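Local coordinates for DUF416 domain-containing protein (Shewanella baltica, PDB 2Q9R) that is of unknown function but belongs to the all-helical DUF416 family and binds benzoic acid in a pocket, at residues A[6-11]-A[161-166]; A[20-25]-A[59-64]; A[52-57]-A[100-105]; A[69-74]-A[108-113]. One frame throughout, in Å; residues are numbered along the deposited sequence.

Contact 1 of 4, residues A[6-11]-A[161-166]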
# COMPACT_ATOMS: atom_id res chain seq x y z
N THR A 6 19.84 -19.45 6.42
CA THR A 6 19.80 -19.88 5.01
C THR A 6 18.89 -18.90 4.25
O THR A 6 18.02 -18.26 4.84
CB THR A 6 19.29 -21.33 4.88
OG1 THR A 6 20.04 -22.16 5.77
CG2 THR A 6 19.42 -21.86 3.46
N GLY A 7 19.14 -18.78 2.94
CA GLY A 7 18.43 -17.85 2.08
C GLY A 7 17.01 -18.30 1.82
O GLY A 7 16.71 -19.49 1.85
N PHE A 8 16.14 -17.34 1.58
CA PHE A 8 14.76 -17.61 1.25
C PHE A 8 14.61 -18.66 0.14
O PHE A 8 13.84 -19.62 0.29
CB PHE A 8 14.07 -16.31 0.88
CG PHE A 8 12.64 -16.49 0.48
CD1 PHE A 8 11.66 -16.55 1.44
CD2 PHE A 8 12.30 -16.60 -0.84
CE1 PHE A 8 10.32 -16.72 1.07
CE2 PHE A 8 10.99 -16.79 -1.23
CZ PHE A 8 10.00 -16.84 -0.27
N PHE A 9 15.35 -18.51 -0.95
CA PHE A 9 15.14 -19.44 -2.07
C PHE A 9 15.76 -20.78 -1.85
O PHE A 9 15.26 -21.77 -2.38
CB PHE A 9 15.59 -18.89 -3.43
CG PHE A 9 14.61 -17.91 -4.02
CD1 PHE A 9 13.42 -18.37 -4.58
CD2 PHE A 9 14.86 -16.55 -3.96
CE1 PHE A 9 12.50 -17.48 -5.12
CE2 PHE A 9 13.96 -15.64 -4.50
CZ PHE A 9 12.76 -16.10 -5.06
N LYS A 10 16.86 -20.84 -1.09
CA LYS A 10 17.41 -22.15 -0.77
C LYS A 10 16.36 -22.93 0.07
O LYS A 10 16.24 -24.15 -0.05
CB LYS A 10 18.79 -22.06 -0.09
N ARG A 11 15.61 -22.20 0.91
CA ARG A 11 14.65 -22.80 1.84
C ARG A 11 13.39 -23.22 1.10
O ARG A 11 12.82 -24.32 1.30
CB ARG A 11 14.25 -21.79 2.93
CG ARG A 11 15.28 -21.53 4.03
CD ARG A 11 14.61 -20.90 5.25
NE ARG A 11 14.30 -19.51 5.04
CZ ARG A 11 13.23 -18.85 5.50
NH1 ARG A 11 12.28 -19.45 6.17
NH2 ARG A 11 13.10 -17.56 5.24
N LEU A 161 4.89 -11.49 4.29
CA LEU A 161 3.92 -12.55 4.07
C LEU A 161 4.58 -13.80 3.45
O LEU A 161 4.36 -14.91 3.92
CB LEU A 161 2.75 -12.03 3.23
CG LEU A 161 1.53 -12.91 2.86
CD1 LEU A 161 1.88 -13.99 1.80
CD2 LEU A 161 0.91 -13.52 4.09
N GLN A 162 5.40 -13.65 2.42
CA GLN A 162 6.06 -14.82 1.84
C GLN A 162 6.98 -15.54 2.85
O GLN A 162 7.03 -16.76 2.87
CB GLN A 162 6.87 -14.46 0.58
CG GLN A 162 6.03 -14.11 -0.64
CD GLN A 162 6.71 -14.48 -1.92
OE1 GLN A 162 7.41 -15.49 -1.98
NE2 GLN A 162 6.50 -13.66 -2.97
N ASN A 163 7.67 -14.78 3.70
CA ASN A 163 8.50 -15.40 4.73
C ASN A 163 7.71 -16.15 5.79
O ASN A 163 8.07 -17.26 6.19
CB ASN A 163 9.44 -14.37 5.38
CG ASN A 163 10.73 -14.26 4.61
OD1 ASN A 163 11.66 -15.03 4.84
ND2 ASN A 163 10.78 -13.35 3.64
N SER A 164 6.66 -15.50 6.27
CA SER A 164 5.79 -16.08 7.28
C SER A 164 5.09 -17.34 6.77
O SER A 164 4.95 -18.32 7.48
CB SER A 164 4.75 -15.07 7.71
OG SER A 164 5.34 -14.10 8.55
N LEU A 165 4.65 -17.30 5.53
CA LEU A 165 4.07 -18.46 4.88
C LEU A 165 5.10 -19.60 4.78
O LEU A 165 4.79 -20.77 5.02
CB LEU A 165 3.59 -18.08 3.47
CG LEU A 165 2.90 -19.12 2.62
CD1 LEU A 165 1.60 -19.65 3.30
CD2 LEU A 165 2.61 -18.49 1.23
N LEU A 166 6.33 -19.26 4.42
CA LEU A 166 7.36 -20.29 4.28
C LEU A 166 7.67 -20.94 5.63
O LEU A 166 7.81 -22.19 5.72
CB LEU A 166 8.64 -19.72 3.68
CG LEU A 166 9.86 -20.63 3.50
CD1 LEU A 166 9.50 -21.86 2.71
CD2 LEU A 166 11.00 -19.87 2.83
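F8 and R11, one helical turn apart at the start of helix 8-14, close on N163 and L166 of helix 153-170, the CA atoms of F8 and N163 being 7.5 Å apart. The F8 side chain leaves its helix with CG anti to the backbone N (chi1 178°), which carries the ring across to the other helix. There CD1 lies 3.7 Å from L166 CD2, an apolar contact made obliquely to the ring. N163 OD1 comes to the ring edge near its plane, as does the backbone O of Q162. At the far end F8 CZ is 3.4 Å from Q162 OE1, the two side chains crossing at about a right angle with ring and amide planes 65° apart.

R11 bends at chi3 and lays its guanidinium flat against a methyl: L166 CD2 sits 3.5 Å above the plane, over its centre. At the edge of the same group, R11 NH2 gives N163 OD1 a weak hydrogen bond of 2.9 Å, bent to 124° at the hydrogen. The stronger polar partner of R11 is E170, which forms a salt bridge with NH1. Q162 OE1 takes its hydrogen bond from S121, and N163 ND2 bonds K159 O within its own helix. The chemistry is mixed: ring and methyl packing joins a polar bond, and the salt bridge to E170 probably fixes the guanidinium more firmly than the weak, bent bond to N163.

Contact 2 of 4, residues A[20-25]-A[59-64]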
# COMPACT_ATOMS: atom_id res chain seq x y z
N LYS A 20 5.83 -27.15 -1.36
CA LYS A 20 5.88 -26.14 -2.44
C LYS A 20 4.51 -25.80 -3.03
O LYS A 20 4.16 -24.61 -3.22
CB LYS A 20 6.76 -26.67 -3.56
CG LYS A 20 8.25 -26.73 -3.23
CD LYS A 20 9.03 -27.32 -4.45
CE LYS A 20 10.51 -27.03 -4.36
NZ LYS A 20 11.26 -28.16 -3.90
N GLN A 21 3.75 -26.84 -3.29
CA GLN A 21 2.42 -26.72 -3.88
C GLN A 21 1.49 -25.94 -2.97
O GLN A 21 0.74 -25.04 -3.43
CB GLN A 21 1.87 -28.11 -4.14
CG GLN A 21 0.61 -28.15 -4.99
CD GLN A 21 0.20 -29.59 -5.33
OE1 GLN A 21 1.04 -30.47 -5.41
NE2 GLN A 21 -1.09 -29.81 -5.50
N LEU A 22 1.55 -26.23 -1.67
CA LEU A 22 0.79 -25.45 -0.68
C LEU A 22 1.18 -23.96 -0.69
O LEU A 22 0.30 -23.06 -0.75
CB LEU A 22 0.97 -26.05 0.73
CG LEU A 22 0.36 -25.31 1.94
CD1 LEU A 22 -1.15 -25.04 1.73
CD2 LEU A 22 0.58 -26.13 3.25
N PHE A 23 2.49 -23.70 -0.59
CA PHE A 23 3.04 -22.34 -0.64
C PHE A 23 2.50 -21.55 -1.85
O PHE A 23 2.02 -20.41 -1.73
CB PHE A 23 4.60 -22.43 -0.66
CG PHE A 23 5.29 -21.07 -0.75
CD1 PHE A 23 5.52 -20.47 -1.97
CD2 PHE A 23 5.72 -20.41 0.42
CE1 PHE A 23 6.18 -19.25 -2.06
CE2 PHE A 23 6.34 -19.17 0.35
CZ PHE A 23 6.55 -18.57 -0.89
N ALA A 24 2.63 -22.16 -3.03
CA ALA A 24 2.23 -21.55 -4.31
C ALA A 24 0.70 -21.39 -4.43
O ALA A 24 0.19 -20.37 -4.91
CB ALA A 24 2.80 -22.40 -5.50
N THR A 25 -0.04 -22.37 -3.94
CA THR A 25 -1.51 -22.27 -3.92
C THR A 25 -1.95 -21.08 -3.09
O THR A 25 -2.77 -20.30 -3.56
CB THR A 25 -2.14 -23.54 -3.41
OG1 THR A 25 -1.68 -24.60 -4.27
CG2 THR A 25 -3.71 -23.51 -3.45
N GLN A 59 -8.42 -28.40 -2.92
CA GLN A 59 -8.84 -29.78 -2.72
C GLN A 59 -7.74 -30.78 -3.05
O GLN A 59 -7.65 -31.85 -2.43
CB GLN A 59 -10.07 -30.09 -3.56
CG GLN A 59 -11.35 -29.45 -3.06
CD GLN A 59 -11.74 -30.04 -1.75
OE1 GLN A 59 -11.79 -31.27 -1.61
NE2 GLN A 59 -11.97 -29.18 -0.74
N SER A 60 -6.92 -30.45 -4.04
CA SER A 60 -5.79 -31.34 -4.38
C SER A 60 -4.85 -31.53 -3.22
O SER A 60 -4.21 -32.59 -3.09
CB SER A 60 -4.97 -30.79 -5.54
OG SER A 60 -5.86 -30.56 -6.62
N LEU A 61 -4.76 -30.51 -2.38
CA LEU A 61 -3.91 -30.60 -1.20
C LEU A 61 -4.57 -31.37 -0.05
O LEU A 61 -3.85 -31.93 0.75
CB LEU A 61 -3.49 -29.20 -0.74
CG LEU A 61 -2.62 -28.41 -1.74
CD1 LEU A 61 -2.70 -26.89 -1.48
CD2 LEU A 61 -1.19 -28.92 -1.72
N TYR A 62 -5.90 -31.35 0.05
CA TYR A 62 -6.65 -32.13 1.09
C TYR A 62 -6.85 -33.60 0.74
O TYR A 62 -6.85 -34.46 1.62
CB TYR A 62 -8.10 -31.62 1.26
CG TYR A 62 -8.31 -30.28 1.87
CD1 TYR A 62 -7.82 -29.99 3.14
CD2 TYR A 62 -9.08 -29.33 1.23
CE1 TYR A 62 -8.06 -28.74 3.73
CE2 TYR A 62 -9.32 -28.08 1.79
CZ TYR A 62 -8.81 -27.78 3.05
OH TYR A 62 -9.05 -26.55 3.61
N ASP A 63 -7.11 -33.86 -0.53
CA ASP A 63 -7.76 -35.09 -0.96
C ASP A 63 -6.96 -35.80 -2.04
O ASP A 63 -7.04 -35.44 -3.22
CB ASP A 63 -9.19 -34.83 -1.47
CG ASP A 63 -9.94 -36.11 -1.85
OD1 ASP A 63 -9.35 -37.23 -1.74
OD2 ASP A 63 -11.11 -35.98 -2.26
N PRO A 64 -6.19 -36.81 -1.62
CA PRO A 64 -5.36 -37.60 -2.53
C PRO A 64 -6.20 -38.37 -3.55
O PRO A 64 -5.70 -38.65 -4.65
CB PRO A 64 -4.63 -38.57 -1.61
CG PRO A 64 -5.06 -38.30 -0.24
CD PRO A 64 -6.07 -37.24 -0.21
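Helix-to-helix packing in an all-helical fold is the setting here: the last turn of helix 47-62 pushes one leucine, L61, against a face of helix 17-42 formed by Q21, L22 and T25. The CA atoms of L22 and L61 are 7.0 Å apart. The two methyls of L61 divide the work. CD2 lies along the extended Q21 side chain, 3.8 Å from CG, and meets the backbone N of L22 at 3.8 Å; Q21 and L61 run past each other in opposite directions. CD1 faces T25 tip to tip, 3.8 Å from OG1, and reaches L22 CD1 at 4.0 Å, where the two leucines cross at about a right angle.

T25 turns OG1 back onto its own helix, giving a 2.6 Å hydrogen bond to Q21 O from above the carbonyl plane, while T25 N reaches that oxygen from the opposite face. A glycine at T25 takes the hydroxyl donor away from Q21 O and would probably open a gap beside L61 CD1. V180 and I175 also touch L61. No hydrogen bond spans the segments, and the contact rests on van der Waals packing of the L61 methyls against the Q21 stem and amide, L22 and T25.

Contact 3 of 4, residues A[52-57]-A[100-105]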
# COMPACT_ATOMS: atom_id res chain seq x y z
N THR A 52 -12.82 -21.36 -9.39
CA THR A 52 -13.05 -22.79 -9.56
C THR A 52 -11.72 -23.54 -9.62
O THR A 52 -11.56 -24.58 -8.99
CB THR A 52 -13.83 -23.14 -10.85
OG1 THR A 52 -15.10 -22.49 -10.84
CG2 THR A 52 -14.07 -24.64 -10.95
N ALA A 53 -10.79 -23.03 -10.41
CA ALA A 53 -9.45 -23.59 -10.43
C ALA A 53 -8.82 -23.57 -9.04
O ALA A 53 -8.24 -24.56 -8.58
CB ALA A 53 -8.57 -22.83 -11.48
N LEU A 54 -8.97 -22.47 -8.33
CA LEU A 54 -8.39 -22.38 -6.98
C LEU A 54 -8.95 -23.42 -6.00
O LEU A 54 -8.21 -23.98 -5.20
CB LEU A 54 -8.50 -20.96 -6.43
CG LEU A 54 -7.49 -19.93 -6.97
CD1 LEU A 54 -8.02 -18.49 -6.79
CD2 LEU A 54 -6.07 -20.11 -6.36
N GLU A 55 -10.25 -23.67 -6.06
CA GLU A 55 -10.91 -24.57 -5.17
C GLU A 55 -10.42 -26.00 -5.43
O GLU A 55 -10.18 -26.75 -4.50
CB GLU A 55 -12.43 -24.45 -5.37
CG GLU A 55 -13.27 -25.51 -4.59
CD GLU A 55 -13.31 -25.29 -3.07
OE1 GLU A 55 -13.83 -24.23 -2.64
OE2 GLU A 55 -12.85 -26.18 -2.30
N LEU A 56 -10.23 -26.33 -6.71
CA LEU A 56 -9.63 -27.60 -7.10
C LEU A 56 -8.17 -27.69 -6.65
O LEU A 56 -7.74 -28.74 -6.19
CB LEU A 56 -9.79 -27.81 -8.62
CG LEU A 56 -11.23 -28.05 -9.13
CD1 LEU A 56 -11.31 -28.02 -10.68
CD2 LEU A 56 -11.77 -29.39 -8.67
N LEU A 57 -7.41 -26.60 -6.72
CA LEU A 57 -6.04 -26.63 -6.18
C LEU A 57 -6.04 -26.85 -4.66
O LEU A 57 -5.22 -27.62 -4.14
CB LEU A 57 -5.26 -25.35 -6.53
CG LEU A 57 -4.91 -25.25 -8.02
CD1 LEU A 57 -4.65 -23.80 -8.42
CD2 LEU A 57 -3.75 -26.17 -8.41
N VAL A 100 -2.24 -16.08 -14.92
CA VAL A 100 -1.06 -16.80 -15.42
C VAL A 100 -0.36 -17.63 -14.31
O VAL A 100 0.14 -18.75 -14.54
CB VAL A 100 -0.05 -15.84 -16.14
CG1 VAL A 100 1.31 -16.49 -16.30
CG2 VAL A 100 -0.62 -15.36 -17.52
N ALA A 101 -0.35 -17.10 -13.10
CA ALA A 101 0.11 -17.87 -11.91
C ALA A 101 -0.66 -19.18 -11.70
O ALA A 101 -0.08 -20.22 -11.44
CB ALA A 101 0.01 -17.00 -10.65
N ILE A 102 -1.98 -19.10 -11.76
CA ILE A 102 -2.81 -20.26 -11.57
C ILE A 102 -2.54 -21.24 -12.69
O ILE A 102 -2.36 -22.45 -12.43
CB ILE A 102 -4.32 -19.88 -11.48
CG1 ILE A 102 -4.54 -19.02 -10.23
CG2 ILE A 102 -5.15 -21.15 -11.43
CD1 ILE A 102 -5.86 -18.21 -10.22
N SER A 103 -2.45 -20.74 -13.92
CA SER A 103 -2.15 -21.61 -15.05
C SER A 103 -0.80 -22.30 -14.89
O SER A 103 -0.68 -23.49 -15.14
CB SER A 103 -2.16 -20.85 -16.37
OG SER A 103 -3.40 -20.22 -16.61
N THR A 104 0.23 -21.53 -14.53
CA THR A 104 1.58 -22.05 -14.28
C THR A 104 1.57 -23.13 -13.18
O THR A 104 2.14 -24.19 -13.33
CB THR A 104 2.53 -20.90 -13.89
OG1 THR A 104 2.50 -19.91 -14.92
CG2 THR A 104 3.96 -21.40 -13.66
N LEU A 105 0.88 -22.87 -12.08
CA LEU A 105 0.80 -23.87 -11.00
C LEU A 105 0.09 -25.17 -11.40
O LEU A 105 0.57 -26.29 -11.09
CB LEU A 105 0.15 -23.23 -9.76
CG LEU A 105 -0.12 -24.18 -8.61
CD1 LEU A 105 1.17 -24.97 -8.21
CD2 LEU A 105 -0.71 -23.37 -7.45
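I102 of helix 92-111 makes three of the four residue contacts across the segments, and its CB points toward helix 47-62. At CB the side chain divides. CG2, anti to the backbone N, is the short branch and meets two residues one turn apart: A53 CB at 3.8 Å and L57 CD1 at 4.0 Å. The other branch runs through CG1, which stands anti to the carbonyl carbon (chi1 -64°), and stretches on to CD1 (chi2 162°). That terminal methyl lies 4.0 Å from L54 CG and 4.1 Å from L54 CD1, the two side chains crossing at about a right angle. The fork of I102 thus touches A53, L54 and L57, and the backbone approach of 7.5 Å between the CA atoms of A53 and I102 is consistent with the small side chain of A53.

One turn further on, L57 and L105 slide past each other in opposite directions, with L57 CD1 4.1 Å from L105 CD2. All five touching residues are buried, and no hydrogen bond crosses between the segments. The two helical segments run in the same general sense, their axes inclined at 38° and 10.8 Å apart at closest approach, a wide spacing consistent with branched aliphatic side chains filling the interface.

Other helices close round the pair. Helix 17-42 places C28 and Q29 against L54 and T25 against L105, whereas L77 of helix 70-79 packs on I102. Within helix 92-111, L106 and I109 also touch L57, so this contact belongs to the core of the helical bundle.

Contact 4 of 4, residues A[69-74]-A[108-113]. With SO4 (sulfate ion), chain C.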
# COMPACT_ATOMS: atom_id res chain seq x y z
N ASN A 69 -9.95 -32.82 -14.79
CA ASN A 69 -9.37 -32.47 -16.07
C ASN A 69 -8.59 -31.16 -16.10
O ASN A 69 -9.17 -30.09 -16.33
CB ASN A 69 -10.47 -32.40 -17.13
CG ASN A 69 -9.90 -32.43 -18.55
OD1 ASN A 69 -8.78 -31.96 -18.79
ND2 ASN A 69 -10.66 -32.97 -19.48
N ILE A 70 -7.28 -31.24 -15.91
CA ILE A 70 -6.44 -30.06 -15.85
C ILE A 70 -6.44 -29.24 -17.16
O ILE A 70 -6.56 -28.02 -17.13
CB ILE A 70 -4.99 -30.43 -15.43
CG1 ILE A 70 -4.97 -30.96 -13.99
CG2 ILE A 70 -4.08 -29.22 -15.55
CD1 ILE A 70 -3.58 -31.13 -13.41
N ASP A 71 -6.31 -29.92 -18.29
CA ASP A 71 -6.26 -29.27 -19.58
C ASP A 71 -7.48 -28.43 -19.86
O ASP A 71 -7.36 -27.34 -20.41
CB ASP A 71 -6.10 -30.32 -20.71
CG ASP A 71 -4.70 -30.91 -20.78
OD1 ASP A 71 -3.77 -30.42 -20.09
OD2 ASP A 71 -4.52 -31.89 -21.55
N VAL A 72 -8.65 -28.89 -19.45
CA VAL A 72 -9.85 -28.09 -19.72
C VAL A 72 -9.81 -26.81 -18.88
O VAL A 72 -10.14 -25.75 -19.39
CB VAL A 72 -11.19 -28.87 -19.54
CG1 VAL A 72 -11.52 -29.09 -18.08
CG2 VAL A 72 -12.31 -28.11 -20.25
N HIS A 73 -9.37 -26.90 -17.65
CA HIS A 73 -9.16 -25.69 -16.86
C HIS A 73 -8.08 -24.77 -17.40
O HIS A 73 -8.26 -23.54 -17.39
CB HIS A 73 -8.86 -26.06 -15.40
CG HIS A 73 -10.05 -26.61 -14.71
ND1 HIS A 73 -11.04 -25.79 -14.21
CD2 HIS A 73 -10.47 -27.88 -14.52
CE1 HIS A 73 -12.01 -26.54 -13.72
NE2 HIS A 73 -11.69 -27.81 -13.89
N LEU A 74 -6.96 -25.34 -17.86
CA LEU A 74 -5.90 -24.56 -18.51
C LEU A 74 -6.44 -23.82 -19.72
O LEU A 74 -6.12 -22.66 -19.95
CB LEU A 74 -4.71 -25.45 -18.92
CG LEU A 74 -3.83 -25.99 -17.80
CD1 LEU A 74 -2.76 -26.96 -18.38
CD2 LEU A 74 -3.17 -24.84 -17.01
N ALA A 108 2.40 -26.98 -13.65
CA ALA A 108 3.52 -27.55 -12.90
C ALA A 108 3.13 -28.83 -12.15
O ALA A 108 3.89 -29.79 -12.15
CB ALA A 108 4.09 -26.52 -11.95
N ILE A 109 1.94 -28.82 -11.56
CA ILE A 109 1.33 -29.98 -10.90
C ILE A 109 1.17 -31.12 -11.88
O ILE A 109 1.47 -32.27 -11.57
CB ILE A 109 -0.05 -29.57 -10.29
CG1 ILE A 109 0.18 -28.74 -9.02
CG2 ILE A 109 -0.92 -30.78 -9.95
CD1 ILE A 109 -0.90 -27.77 -8.72
N GLN A 110 0.74 -30.79 -13.09
CA GLN A 110 0.52 -31.79 -14.12
C GLN A 110 1.84 -32.44 -14.53
O GLN A 110 1.91 -33.65 -14.71
CB GLN A 110 -0.17 -31.14 -15.32
CG GLN A 110 -0.53 -32.05 -16.45
CD GLN A 110 -1.27 -31.32 -17.56
OE1 GLN A 110 -0.77 -30.34 -18.12
NE2 GLN A 110 -2.47 -31.79 -17.88
N GLY A 111 2.89 -31.62 -14.68
CA GLY A 111 4.21 -32.10 -15.07
C GLY A 111 5.19 -32.40 -13.94
O GLY A 111 6.35 -32.71 -14.21
N LYS A 112 4.74 -32.33 -12.70
CA LYS A 112 5.61 -32.39 -11.51
C LYS A 112 6.88 -31.55 -11.72
O LYS A 112 8.00 -32.04 -11.52
CB LYS A 112 5.95 -33.84 -11.15
CG LYS A 112 4.80 -34.68 -10.60
N ILE A 113 6.70 -30.29 -12.12
CA ILE A 113 7.82 -29.39 -12.39
C ILE A 113 8.03 -28.49 -11.17
O ILE A 113 7.45 -27.42 -11.08
CB ILE A 113 7.59 -28.54 -13.67
CG1 ILE A 113 7.09 -29.42 -14.83
CG2 ILE A 113 8.90 -27.85 -14.07
CD1 ILE A 113 6.44 -28.63 -15.97
S SO4 C . -5.18 -33.94 -17.36
O1 SO4 C . -5.79 -35.01 -18.16
O2 SO4 C . -5.69 -34.04 -15.98
O3 SO4 C . -3.72 -34.10 -17.27
O4 SO4 C . -5.58 -32.69 -18.03
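The first turn of helix 70-79, with N69 at its N-cap, faces the C-terminal part of helix 92-111, the CA atoms of I70 and Q110 lying 7.4 Å apart. N69 OD1 accepts from V72 N at 3.1 Å. From helix 92-111, Q110 reaches out extended, with CG anti to the backbone N (chi1 -177°), and its side chain crosses that of D71 at about a right angle. Q110 NE2 gives D71 OD1 a nearly straight hydrogen bond of 2.9 Å, 171° at the hydrogen. The acceptor lies in the amide plane, but the donor comes from above the carboxylate plane, the planes 77° apart.

I70 and Q110 slide past each other in opposite directions. I70 CG2 comes 3.8 Å from Q110 NE2, and I70 CD1 lies 3.9 Å from Q110 CB and 4.4 Å from I109 CG2. Shortening I70 to an alanine is likely to open a gap beside I109 and leave the aliphatic stem of Q110 less supported.

A sulfate ion, probably from the crystallisation liquor, sits over the helix start. I70 N and D71 N donate to its O2 and O4, and Q110 NE2 donates to O3 at 2.7 Å. Q110 NE2 thus serves two acceptors, carboxylate and sulfate. Backbone N-H groups there suit an anion, and the positive end of the helix dipole may ease any repulsion between the sulfate and the D71 carboxylate.

Overall arrangement
Contact 3 is the core of the set, with every touching residue buried and purely aliphatic packing; contact 4, on the surface, joins a polar side-chain bond to some aliphatic packing, with a sulfate, probably from the crystallisation liquor, bound beside it. Contacts 1 and 2 lie between these extremes, partly buried, but contact 1 mixes charge with packing whereas contact 2 has no polar bond across it. Helix 47-62 serves contacts 2 and 3, and helix 92-111 serves contacts 3 and 4, whose centres are only 9 Å apart. Contacts 1 and 2 touch through F23, which meets F8, Q162 and L165. In sequence, contact 1 encloses the others, bringing the N-terminal helix against helix 153-170.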